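Local coordinates for trypsin-resistant surface T6 protein (Streptococcus pyogenes serotype M6, PDB 4P0D) that probably forms the shaft of the group A streptococcal pilus as its backbone pilin, the subunits being joined end to end by sortase and attached to the cell wall, at residues L202-N207 with N241-S246; L172-T177 with Y261-N266; I112-S117 with Y137-V142; Y24-G29 with A93-A98. The protein carries 1 engineered substitution. One frame throughout, in Å; residues are numbered along the deposited sequence. Where two conformers were deposited one is given.

Contact 1 of 4, residues L202-N207 with N241-S246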
loop_
_atom_site.group_PDB
_atom_site.type_symbol
_atom_site.label_atom_id
_atom_site.label_comp_id
_atom_site.label_asym_id
_atom_site.label_seq_id
_atom_site.Cartn_x
_atom_site.Cartn_y
_atom_site.Cartn_z
ATOM N N LEU A 202 4.665 12.621 5.626
ATOM C CA LEU A 202 3.213 12.681 5.556
ATOM C C LEU A 202 2.687 12.313 6.926
ATOM O O LEU A 202 3.187 11.378 7.526
ATOM C CB LEU A 202 2.719 11.672 4.523
ATOM C CG LEU A 202 3.282 11.889 3.111
ATOM C CD1 LEU A 202 3.287 10.617 2.278
ATOM C CD2 LEU A 202 2.491 12.994 2.416
ATOM N N THR A 203 1.713 13.051 7.443
ATOM C CA THR A 203 1.152 12.759 8.740
ATOM C C THR A 203 -0.230 12.144 8.507
ATOM O O THR A 203 -1.158 12.816 8.057
ATOM C CB THR A 203 1.088 14.015 9.628
ATOM O OG1 THR A 203 2.394 14.603 9.733
ATOM C CG2 THR A 203 0.562 13.678 11.034
ATOM N N PHE A 204 -0.336 10.847 8.778
ATOM C CA PHE A 204 -1.571 10.078 8.599
ATOM C C PHE A 204 -2.639 10.539 9.560
ATOM O O PHE A 204 -2.334 10.779 10.721
ATOM C CB PHE A 204 -1.284 8.601 8.871
ATOM C CG PHE A 204 -2.505 7.728 8.844
ATOM C CD1 PHE A 204 -3.184 7.497 7.658
ATOM C CD2 PHE A 204 -2.970 7.125 10.007
ATOM C CE1 PHE A 204 -4.320 6.699 7.631
ATOM C CE2 PHE A 204 -4.088 6.311 9.978
ATOM C CZ PHE A 204 -4.763 6.096 8.798
ATOM N N ASN A 205 -3.874 10.669 9.074
ATOM C CA ASN A 205 -5.014 11.040 9.909
ATOM C C ASN A 205 -5.952 9.855 10.070
ATOM O O ASN A 205 -6.783 9.587 9.197
ATOM C CB ASN A 205 -5.789 12.227 9.308
ATOM C CG ASN A 205 -6.877 12.763 10.253
ATOM O OD1 ASN A 205 -7.344 12.080 11.164
ATOM N ND2 ASN A 205 -7.267 14.000 10.037
ATOM N N PHE A 206 -5.835 9.161 11.197
ATOM C CA PHE A 206 -6.658 7.973 11.437
ATOM C C PHE A 206 -8.148 8.298 11.447
ATOM O O PHE A 206 -8.952 7.540 10.932
ATOM C CB PHE A 206 -6.252 7.302 12.742
ATOM C CG PHE A 206 -7.021 6.056 13.042
ATOM C CD1 PHE A 206 -6.862 4.924 12.256
ATOM C CD2 PHE A 206 -7.921 6.013 14.100
ATOM C CE1 PHE A 206 -7.558 3.759 12.532
ATOM C CE2 PHE A 206 -8.639 4.852 14.374
ATOM C CZ PHE A 206 -8.453 3.722 13.587
ATOM N N ASN A 207 -8.496 9.442 12.028
ATOM C CA ASN A 207 -9.865 9.922 12.058
ATOM C C ASN A 207 -10.479 10.137 10.675
ATOM O O ASN A 207 -11.698 10.150 10.558
ATOM C CB ASN A 207 -9.963 11.222 12.895
ATOM N N ASN A 241 2.429 5.369 11.604
ATOM C CA ASN A 241 1.900 6.458 10.784
ATOM C C ASN A 241 0.943 5.867 9.756
ATOM O O ASN A 241 1.100 6.065 8.544
ATOM C CB ASN A 241 3.067 7.176 10.105
ATOM C CG ASN A 241 2.683 8.521 9.518
ATOM O OD1 ASN A 241 1.742 9.163 9.946
ATOM N ND2 ASN A 241 3.448 8.954 8.543
ATOM N N GLY A 242 -0.027 5.089 10.247
ATOM C CA GLY A 242 -0.916 4.341 9.369
ATOM C C GLY A 242 -1.913 3.520 10.172
ATOM O O GLY A 242 -2.306 3.913 11.276
ATOM N N PHE A 243 -2.306 2.379 9.617
ATOM C CA PHE A 243 -3.348 1.557 10.191
ATOM C C PHE A 243 -3.235 0.098 9.775
ATOM O O PHE A 243 -2.623 -0.235 8.749
ATOM C CB PHE A 243 -4.722 2.069 9.761
ATOM C CG PHE A 243 -5.023 1.855 8.304
ATOM C CD1 PHE A 243 -4.613 2.789 7.348
ATOM C CD2 PHE A 243 -5.705 0.712 7.876
ATOM C CE1 PHE A 243 -4.879 2.586 6.006
ATOM C CE2 PHE A 243 -5.971 0.516 6.532
ATOM C CZ PHE A 243 -5.552 1.448 5.595
ATOM N N ASN A 244 -3.871 -0.746 10.578
ATOM C CA ASN A 244 -4.217 -2.108 10.199
ATOM C C ASN A 244 -5.730 -2.233 10.258
ATOM O O ASN A 244 -6.373 -1.640 11.126
ATOM C CB ASN A 244 -3.564 -3.135 11.116
ATOM C CG ASN A 244 -2.048 -3.127 11.016
ATOM O OD1 ASN A 244 -1.502 -3.057 9.936
ATOM N ND2 ASN A 244 -1.374 -3.168 12.149
ATOM N N LEU A 245 -6.292 -2.954 9.301
ATOM C CA LEU A 245 -7.726 -3.174 9.232
ATOM C C LEU A 245 -7.962 -4.641 8.831
ATOM O O LEU A 245 -7.638 -5.063 7.717
ATOM C CB LEU A 245 -8.387 -2.202 8.248
ATOM C CG LEU A 245 -9.852 -1.842 8.520
ATOM C CD1 LEU A 245 -10.392 -0.872 7.488
ATOM C CD2 LEU A 245 -10.707 -3.084 8.572
ATOM N N SER A 246 -8.509 -5.414 9.760
ATOM C CA SER A 246 -8.785 -6.816 9.513
ATOM C C SER A 246 -10.266 -6.943 9.249
ATOM O O SER A 246 -11.075 -6.552 10.093
ATOM C CB SER A 246 -8.371 -7.683 10.718
ATOM O OG SER A 246 -8.668 -9.053 10.488
HETATM O O HOH W 1 -0.197 10.360 12.366
#
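F204 and N241 meet because both swing their side chains away from their backbone nitrogens: CG of F204 stands anti to N (chi1 175°), as does CG of N241 (chi1 -165°), which carries the carboxamide to the backbone of 202-207. The contact lies in the Cna-B-like middle domain of the pilin, where strand 202-205 passes the start of strand 242-246 without backbone pairing between the segments. The amide of N241 takes the place of such pairing: ND2 donates almost straight to L202 O at 2.6 Å, with that oxygen close to the amide plane, while OD1 accepts from F204 N at 2.9 Å. ND2 also serves M198 O, so the carboxamide is fixed in rotation by three bonds. A water can donate to F204 O and, weakly, to N241 OD1, but not to every acceptor near it. Beyond the amide, the F204 ring lies under G242, whose CA makes a CH-pi contact 3.8 Å from the ring centroid. The rings of F204 and F243 lie nearly parallel, planes at 25°, but are slid so far apart that they barely overlap. F243 meets Y261 edge-to-face. Where the rings come closest, F204 CZ touches F243 CD1 at 3.6 Å.

Contact 2 of 4, residues L172-T177 with Y261-N266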
loop_
_atom_site.group_PDB
_atom_site.type_symbol
_atom_site.label_atom_id
_atom_site.label_comp_id
_atom_site.label_asym_id
_atom_site.label_seq_id
_atom_site.Cartn_x
_atom_site.Cartn_y
_atom_site.Cartn_z
ATOM N N LEU A 172 -3.564 15.209 1.257
ATOM C CA LEU A 172 -3.625 14.223 0.177
ATOM C C LEU A 172 -4.635 13.139 0.519
ATOM O O LEU A 172 -4.699 12.690 1.683
ATOM C CB LEU A 172 -2.240 13.611 -0.034
ATOM C CG LEU A 172 -1.126 14.599 -0.392
ATOM C CD1 LEU A 172 0.153 13.870 -0.718
ATOM C CD2 LEU A 172 -1.509 15.453 -1.577
ATOM N N SER A 173 -5.403 12.718 -0.475
ATOM C CA SER A 173 -6.528 11.805 -0.273
ATOM C C SER A 173 -6.207 10.491 -0.964
ATOM O O SER A 173 -6.091 10.433 -2.175
ATOM C CB SER A 173 -7.823 12.394 -0.828
ATOM O OG SER A 173 -8.157 13.574 -0.106
ATOM N N TYR A 174 -6.071 9.448 -0.163
ATOM C CA TYR A 174 -5.716 8.134 -0.647
ATOM C C TYR A 174 -6.949 7.227 -0.642
ATOM O O TYR A 174 -7.846 7.362 0.186
ATOM C CB TYR A 174 -4.657 7.529 0.254
ATOM C CG TYR A 174 -3.326 8.228 0.240
ATOM C CD1 TYR A 174 -3.070 9.312 1.077
ATOM C CD2 TYR A 174 -2.310 7.798 -0.597
ATOM C CE1 TYR A 174 -1.838 9.934 1.070
ATOM C CE2 TYR A 174 -1.074 8.422 -0.614
ATOM C CZ TYR A 174 -0.842 9.483 0.217
ATOM O OH TYR A 174 0.387 10.076 0.194
ATOM N N SER A 175 -6.966 6.298 -1.581
ATOM C CA SER A 175 -8.063 5.347 -1.738
ATOM C C SER A 175 -7.522 3.974 -2.139
ATOM O O SER A 175 -6.597 3.873 -2.956
ATOM C CB SER A 175 -9.073 5.855 -2.764
ATOM O OG SER A 175 -8.495 5.974 -4.042
ATOM N N LEU A 176 -8.088 2.935 -1.531
ATOM C CA LEU A 176 -7.694 1.570 -1.810
ATOM C C LEU A 176 -8.887 0.817 -2.345
ATOM O O LEU A 176 -9.996 0.947 -1.823
ATOM C CB LEU A 176 -7.232 0.874 -0.543
ATOM C CG LEU A 176 -6.024 1.397 0.206
ATOM C CD1 LEU A 176 -5.858 0.631 1.518
ATOM C CD2 LEU A 176 -4.770 1.269 -0.645
ATOM N N THR A 177 -8.679 0.041 -3.398
ATOM C CA THR A 177 -9.663 -0.972 -3.789
ATOM C C THR A 177 -8.933 -2.307 -3.870
ATOM O O THR A 177 -7.715 -2.345 -4.052
ATOM C CB THR A 177 -10.323 -0.664 -5.130
ATOM O OG1 THR A 177 -9.340 -0.725 -6.158
ATOM C CG2 THR A 177 -10.983 0.738 -5.117
ATOM N N TYR A 261 -8.607 7.405 3.030
ATOM C CA TYR A 261 -7.962 8.089 4.145
ATOM C C TYR A 261 -7.105 9.247 3.655
ATOM O O TYR A 261 -6.815 9.362 2.470
ATOM C CB TYR A 261 -7.134 7.126 4.990
ATOM C CG TYR A 261 -6.283 6.164 4.201
ATOM C CD1 TYR A 261 -6.815 4.984 3.684
ATOM C CD2 TYR A 261 -4.932 6.426 3.978
ATOM C CE1 TYR A 261 -6.025 4.091 2.962
ATOM C CE2 TYR A 261 -4.141 5.549 3.260
ATOM C CZ TYR A 261 -4.679 4.386 2.767
ATOM O OH TYR A 261 -3.858 3.521 2.067
ATOM N N LYS A 262 -6.719 10.110 4.578
ATOM C CA LYS A 262 -5.986 11.305 4.227
ATOM C C LYS A 262 -4.709 11.412 4.997
ATOM O O LYS A 262 -4.609 10.890 6.098
ATOM C CB LYS A 262 -6.830 12.518 4.551
ATOM C CG LYS A 262 -8.027 12.696 3.644
ATOM C CD LYS A 262 -8.790 13.895 4.167
ATOM C CE LYS A 262 -9.985 14.257 3.330
ATOM N NZ LYS A 262 -10.596 15.449 4.010
ATOM N N ALA A 263 -3.748 12.135 4.435
ATOM C CA ALA A 263 -2.580 12.548 5.155
ATOM C C ALA A 263 -2.179 13.956 4.734
ATOM O O ALA A 263 -2.544 14.412 3.654
ATOM C CB ALA A 263 -1.448 11.566 4.950
ATOM N N VAL A 264 -1.452 14.662 5.595
ATOM C CA VAL A 264 -1.028 16.033 5.288
ATOM C C VAL A 264 0.498 16.161 5.259
ATOM O O VAL A 264 1.198 15.693 6.168
ATOM C CB VAL A 264 -1.593 17.042 6.303
ATOM C CG1 VAL A 264 -1.015 16.778 7.678
ATOM C CG2 VAL A 264 -1.299 18.468 5.857
ATOM N N VAL A 265 0.992 16.842 4.229
ATOM C CA VAL A 265 2.423 16.933 3.949
ATOM C C VAL A 265 3.013 17.815 5.039
ATOM O O VAL A 265 2.523 18.920 5.277
ATOM C CB VAL A 265 2.683 17.538 2.542
ATOM C CG1 VAL A 265 4.179 17.636 2.230
ATOM C CG2 VAL A 265 1.993 16.726 1.470
ATOM N N ASN A 266 4.012 17.294 5.753
ATOM C CA ASN A 266 4.662 18.025 6.864
ATOM C C ASN A 266 6.073 18.496 6.479
ATOM O O ASN A 266 6.515 18.295 5.361
ATOM C CB ASN A 266 4.690 17.166 8.141
ATOM C CG ASN A 266 5.549 15.902 8.007
ATOM O OD1 ASN A 266 6.727 15.960 7.633
ATOM N ND2 ASN A 266 4.963 14.759 8.316
#
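Y174 and Y261 sit directly across from each other on antiparallel strands and carry the dense side of the contact. CB of Y174 rests over one face of the Y261 ring, 4.0 Å from its centroid, a CH-pi contact offset toward the rim and closest at CE2. The two rings are nearly parallel, at 13°, yet slid apart with centroids 5.9 Å from each other, so it is the Y174 methylene, not its ring, that lies over the Y261 face. Y261 CG lies between its backbone N and carbonyl carbon (chi1 44°), which leads the ring over to the neighbouring strand; its edge there meets L176 CD1, 3.8 Å from CE1. The phenol OH goes on to a hydrogen bond with D196, a polar end satisfied within the domain. On the same face A263 CB approaches Y174 CE1, and L172 CD1 reaches V265 CG2. Paired N-H and C=O groups join L172 to A263 and Y174 to Y261; Y174 N donates to Y261 O at 2.7 Å, almost in line with the carbonyl bond. The other face is thin by comparison. There S173 and K262 form the non-hydrogen-bonded pair, and S173 OG comes no nearer than 3.9 Å to K262 CG before the extended lysine chain runs away from the strand toward the exposed side. An apolar, aromatic face turned inward and a polar face turned outward is the pattern of an antiparallel sheet in a beta sandwich, here the Cna-B-like domain of the pilin.

Contact 3 of 4, residues I112-S117 with Y137-V142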
loop_
_atom_site.group_PDB
_atom_site.type_symbol
_atom_site.label_atom_id
_atom_site.label_comp_id
_atom_site.label_asym_id
_atom_site.label_seq_id
_atom_site.Cartn_x
_atom_site.Cartn_y
_atom_site.Cartn_z
ATOM N N ILE A 112 -8.655 -30.295 -3.906
ATOM C CA ILE A 112 -9.194 -31.186 -4.935
ATOM C C ILE A 112 -9.264 -32.612 -4.411
ATOM O O ILE A 112 -8.344 -33.084 -3.743
ATOM C CB ILE A 112 -8.370 -31.160 -6.237
ATOM C CG1 ILE A 112 -8.226 -29.729 -6.761
ATOM C CG2 ILE A 112 -9.047 -32.020 -7.306
ATOM C CD1 ILE A 112 -7.254 -29.597 -7.923
ATOM N N LEU A 113 -10.395 -33.266 -4.673
ATOM C CA LEU A 113 -10.547 -34.692 -4.421
ATOM C C LEU A 113 -10.361 -35.487 -5.710
ATOM O O LEU A 113 -11.089 -35.287 -6.683
ATOM C CB LEU A 113 -11.928 -34.999 -3.853
ATOM C CG LEU A 113 -12.249 -36.486 -3.670
ATOM C CD1 LEU A 113 -11.547 -37.049 -2.451
ATOM C CD2 LEU A 113 -13.758 -36.655 -3.559
ATOM N N LEU A 114 -9.409 -36.411 -5.687
ATOM C CA LEU A 114 -9.153 -37.277 -6.820
ATOM C C LEU A 114 -9.220 -38.735 -6.389
ATOM O O LEU A 114 -8.776 -39.097 -5.296
ATOM C CB LEU A 114 -7.781 -36.998 -7.425
ATOM C CG LEU A 114 -7.621 -35.609 -8.057
ATOM C CD1 LEU A 114 -6.150 -35.297 -8.265
ATOM C CD2 LEU A 114 -8.368 -35.475 -9.377
ATOM N N ALA A 115 -9.742 -39.571 -7.263
ATOM C CA ALA A 115 -9.850 -40.999 -6.959
ATOM C C ALA A 115 -9.626 -41.830 -8.209
ATOM O O ALA A 115 -10.085 -41.444 -9.279
ATOM C CB ALA A 115 -11.222 -41.301 -6.374
ATOM N N ALA A 116 -8.900 -42.951 -8.075
ATOM C CA ALA A 116 -8.891 -43.990 -9.106
ATOM C C ALA A 116 -9.884 -45.069 -8.688
ATOM O O ALA A 116 -9.825 -45.577 -7.554
ATOM C CB ALA A 116 -7.508 -44.566 -9.299
ATOM N N SER A 117 -10.804 -45.397 -9.596
ATOM C CA SER A 117 -11.983 -46.226 -9.267
ATOM C C SER A 117 -12.378 -47.215 -10.357
ATOM O O SER A 117 -12.291 -46.905 -11.539
ATOM C CB SER A 117 -13.183 -45.314 -9.006
ATOM O OG SER A 117 -14.339 -46.096 -8.746
ATOM N N TYR A 137 -10.533 -46.738 -13.643
ATOM C CA TYR A 137 -10.667 -45.392 -14.203
ATOM C C TYR A 137 -9.807 -44.389 -13.429
ATOM O O TYR A 137 -9.732 -44.439 -12.207
ATOM C CB TYR A 137 -12.113 -44.912 -14.144
ATOM C CG TYR A 137 -13.108 -45.697 -14.973
ATOM C CD1 TYR A 137 -13.714 -46.848 -14.467
ATOM C CD2 TYR A 137 -13.477 -45.262 -16.243
ATOM C CE1 TYR A 137 -14.640 -47.554 -15.213
ATOM C CE2 TYR A 137 -14.402 -45.957 -16.997
ATOM C CZ TYR A 137 -14.977 -47.105 -16.473
ATOM O OH TYR A 137 -15.888 -47.808 -17.215
ATOM N N GLY A 138 -9.183 -43.468 -14.158
ATOM C CA GLY A 138 -8.553 -42.309 -13.566
ATOM C C GLY A 138 -9.544 -41.157 -13.368
ATOM O O GLY A 138 -10.768 -41.339 -13.364
ATOM N N GLN A 139 -8.999 -39.965 -13.189
ATOM C CA GLN A 139 -9.826 -38.796 -12.978
ATOM C C GLN A 139 -9.045 -37.574 -13.405
ATOM O O GLN A 139 -7.851 -37.497 -13.185
ATOM C CB GLN A 139 -10.254 -38.659 -11.502
ATOM C CG GLN A 139 -11.386 -37.654 -11.306
ATOM C CD GLN A 139 -11.930 -37.574 -9.885
ATOM O OE1 GLN A 139 -11.501 -38.287 -8.976
ATOM N NE2 GLN A 139 -12.900 -36.676 -9.692
ATOM N N THR A 140 -9.743 -36.636 -14.026
ATOM C CA THR A 140 -9.190 -35.328 -14.371
ATOM C C THR A 140 -10.046 -34.263 -13.710
ATOM O O THR A 140 -11.277 -34.291 -13.840
ATOM C CB THR A 140 -9.197 -35.124 -15.885
ATOM O OG1 THR A 140 -8.512 -36.224 -16.501
ATOM C CG2 THR A 140 -8.518 -33.806 -16.269
ATOM N N SER A 141 -9.405 -33.339 -12.992
ATOM C CA SER A 141 -10.106 -32.228 -12.357
ATOM C C SER A 141 -9.493 -30.895 -12.760
ATOM O O SER A 141 -8.289 -30.772 -12.850
ATOM C CB SER A 141 -10.075 -32.357 -10.838
ATOM O OG SER A 141 -10.599 -33.617 -10.466
ATOM N N VAL A 142 -10.345 -29.904 -12.972
ATOM C CA VAL A 142 -9.915 -28.528 -13.250
ATOM C C VAL A 142 -9.658 -27.784 -11.933
ATOM O O VAL A 142 -10.557 -27.621 -11.092
ATOM C CB VAL A 142 -10.977 -27.803 -14.090
ATOM C CG1 VAL A 142 -10.558 -26.369 -14.405
ATOM C CG2 VAL A 142 -11.231 -28.580 -15.385
HETATM O O HOH W 2 -12.435 -33.313 -8.448
HETATM O O HOH W 3 -11.653 -42.623 -11.040
#
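The segments 112-117 and 137-142 run antiparallel but splayed: S117 and Y137 form a hydrogen-bonded pair with CA atoms 5.2 Å apart, whereas the axes of strands 112-116 and 139-142 come no closer than 7.1 Å. At the joined end, Y137 N donates to S117 O at 2.7 Å and S117 N to Y137 O; the same S117 O lies at the edge of the Y137 ring. Farther along, Q139 spans the wider gap. Its CG is anti to the backbone N (chi1 -166°) and its chain is extended, which brings OE1 to A115 N at 2.8 Å, a side-chain oxygen standing in for a strand carbonyl. This belongs to the N-terminal Ig-like domain, in which strand 7-13 pairs with 139-155 and Q139 bonds through its backbone to Q9 and K11. Two waters lie between the strands. One donates to L113 O at 3.0 Å and hydrogen-bonds S141 OG at 2.7 Å; the other lies within bonding distance of A115 O and G138 O but cannot donate to every acceptor around it. Apart from its water, S141 meets apolar groups of the other segment: I112 CG2 touches its CB at 3.7 Å, and L114 CD2 lies 3.1 Å from its OG.

Contact 4 of 4, residues Y24-G29 with A93-A98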
loop_
_atom_site.group_PDB
_atom_site.type_symbol
_atom_site.label_atom_id
_atom_site.label_comp_id
_atom_site.label_asym_id
_atom_site.label_seq_id
_atom_site.Cartn_x
_atom_site.Cartn_y
_atom_site.Cartn_z
ATOM N N TYR A 24 -2.407 -36.309 -0.952
ATOM C CA TYR A 24 -2.459 -37.022 0.324
ATOM C C TYR A 24 -3.431 -38.156 0.201
ATOM O O TYR A 24 -4.615 -37.932 -0.038
ATOM C CB TYR A 24 -2.925 -36.084 1.430
ATOM C CG TYR A 24 -2.055 -34.863 1.595
ATOM C CD1 TYR A 24 -0.926 -34.902 2.388
ATOM C CD2 TYR A 24 -2.379 -33.653 0.971
ATOM C CE1 TYR A 24 -0.125 -33.788 2.560
ATOM C CE2 TYR A 24 -1.581 -32.536 1.127
ATOM C CZ TYR A 24 -0.448 -32.604 1.932
ATOM O OH TYR A 24 0.380 -31.488 2.118
ATOM N N LYS A 25 -2.948 -39.383 0.347
ATOM C CA LYS A 25 -3.840 -40.522 0.212
ATOM C C LYS A 25 -4.700 -40.676 1.469
ATOM O O LYS A 25 -4.177 -40.938 2.554
ATOM C CB LYS A 25 -3.048 -41.792 -0.057
ATOM C CG LYS A 25 -3.890 -42.995 -0.424
ATOM C CD LYS A 25 -2.924 -44.167 -0.537
ATOM C CE LYS A 25 -3.461 -45.327 -1.312
ATOM N NZ LYS A 25 -2.315 -46.255 -1.553
ATOM N N ILE A 26 -6.007 -40.536 1.284
ATOM C CA ILE A 26 -6.994 -40.636 2.363
ATOM C C ILE A 26 -7.870 -41.883 2.270
ATOM O O ILE A 26 -8.642 -42.155 3.189
ATOM C CB ILE A 26 -7.932 -39.404 2.382
ATOM C CG1 ILE A 26 -8.596 -39.199 1.021
ATOM C CG2 ILE A 26 -7.136 -38.171 2.779
ATOM C CD1 ILE A 26 -9.911 -38.440 1.078
ATOM N N GLY A 27 -7.766 -42.622 1.161
ATOM C CA GLY A 27 -8.570 -43.836 0.935
ATOM C C GLY A 27 -7.721 -44.914 0.276
ATOM O O GLY A 27 -7.219 -44.712 -0.840
ATOM N N GLU A 28 -7.540 -46.038 0.984
ATOM C CA GLU A 28 -6.851 -47.221 0.456
ATOM C C GLU A 28 -7.863 -48.167 -0.176
ATOM O O GLU A 28 -8.906 -48.486 0.425
ATOM C CB GLU A 28 -6.103 -47.991 1.567
ATOM C CG GLU A 28 -4.766 -47.391 1.958
ATOM C CD GLU A 28 -3.984 -48.230 2.980
ATOM O OE1 GLU A 28 -4.585 -49.039 3.727
ATOM O OE2 GLU A 28 -2.747 -48.065 3.051
ATOM N N GLY A 29 -7.553 -48.625 -1.383
ATOM C CA GLY A 29 -8.344 -49.678 -2.021
ATOM C C GLY A 29 -8.063 -51.019 -1.347
ATOM O O GLY A 29 -6.902 -51.440 -1.256
ATOM N N ALA A 93 -6.866 -48.818 -6.893
ATOM C CA ALA A 93 -7.948 -47.931 -6.532
ATOM C C ALA A 93 -7.562 -47.245 -5.230
ATOM O O ALA A 93 -7.019 -47.874 -4.322
ATOM C CB ALA A 93 -9.261 -48.689 -6.378
ATOM N N SER A 94 -7.775 -45.934 -5.196
ATOM C CA SER A 94 -7.329 -45.089 -4.105
ATOM C C SER A 94 -7.951 -43.712 -4.234
ATOM O O SER A 94 -8.404 -43.322 -5.315
ATOM C CB SER A 94 -5.805 -44.996 -4.083
ATOM O OG SER A 94 -5.295 -44.923 -5.398
ATOM N N VAL A 95 -7.975 -42.995 -3.112
ATOM C CA VAL A 95 -8.648 -41.698 -3.000
ATOM C C VAL A 95 -7.658 -40.718 -2.399
ATOM O O VAL A 95 -7.006 -41.036 -1.409
ATOM C CB VAL A 95 -9.885 -41.810 -2.088
ATOM C CG1 VAL A 95 -10.750 -40.560 -2.186
ATOM C CG2 VAL A 95 -10.692 -43.050 -2.448
ATOM N N TYR A 96 -7.548 -39.541 -3.005
ATOM C CA TYR A 96 -6.583 -38.515 -2.603
ATOM C C TYR A 96 -7.214 -37.129 -2.440
ATOM O O TYR A 96 -8.175 -36.784 -3.097
ATOM C CB TYR A 96 -5.462 -38.376 -3.655
ATOM C CG TYR A 96 -4.602 -39.600 -3.860
ATOM C CD1 TYR A 96 -5.013 -40.629 -4.696
ATOM C CD2 TYR A 96 -3.367 -39.722 -3.219
ATOM C CE1 TYR A 96 -4.230 -41.748 -4.882
ATOM C CE2 TYR A 96 -2.574 -40.838 -3.406
ATOM C CZ TYR A 96 -3.016 -41.842 -4.240
ATOM O OH TYR A 96 -2.238 -42.949 -4.425
ATOM N N ILE A 97 -6.622 -36.329 -1.571
ATOM C CA ILE A 97 -6.848 -34.887 -1.566
ATOM C C ILE A 97 -5.597 -34.262 -2.148
ATOM O O ILE A 97 -4.503 -34.552 -1.685
ATOM C CB ILE A 97 -7.041 -34.359 -0.134
ATOM C CG1 ILE A 97 -8.328 -34.929 0.472
ATOM C CG2 ILE A 97 -7.070 -32.829 -0.111
ATOM C CD1 ILE A 97 -9.591 -34.613 -0.300
ATOM N N ALA A 98 -5.761 -33.404 -3.155
ATOM C CA ALA A 98 -4.640 -32.643 -3.681
ATOM C C ALA A 98 -4.714 -31.215 -3.159
ATOM O O ALA A 98 -5.779 -30.597 -3.195
ATOM C CB ALA A 98 -4.659 -32.676 -5.201
#
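I26 and G27 both direct their N-H groups at the single carbonyl oxygen of V95, which makes a classic beta bulge in an antiparallel pair of the N-terminal Ig-like domain. I26 N lies 2.9 Å from V95 O and G27 N 3.1 Å, both donors reaching it from the same face of its carbonyl plane. Before the bulge Y24 exchanges two bonds with I97; at the bulge itself G27 O accepts from V95 N. The extra residue shifts the register by one. The end of the I26 side chain reaches V95 and I97: CG1 lies between the backbone N and carbonyl carbon (chi1 55°), and CD1 meets I97 CG1 at 3.9 Å and V95 CG1 at 4.0 Å. On the opposite face from V95 and I97, the K25 chain slants over Y96: CB approaches CE2 at 3.5 Å, and CG sits over the ring, 4.3 Å from its centroid. The extended lysine then continues past the phenol until its CE lies beside S94 CB.

Farther out, I62 and I66 of helix 56-68 cover I26, and L113 of the next strand packs on I26, V95 and I97. On the lysine side, Y88 meets the Y96 ring edge-to-face. S94 OG is held by G92 O, while S94 CB stands 3.5 Å from G27 O.

In the fold
The four contacts fall into two pairs along an elongated three-domain pilin. Contacts 4 and 3 belong to the N-terminal Ig-like domain, centres about 10 Å apart; strands 94-101 and 108-116 are neighbours, joined by L114 O to Y96 N and I112 O to A98 N. Contact 4 closes before contact 3 opens, and both precede contacts 1 and 2. These lie about 9 Å apart between centres in the Cna-B-like domain, where strands 202-213 and 258-265 pair; in sequence, contact 1 falls between the segments of contact 2. Contacts 2 and 3 have centres about 50 Å apart. Strand 139-155 pairs with strand 171-179, so this strand, interrupted by a bulge or short loop, runs from one domain into the other.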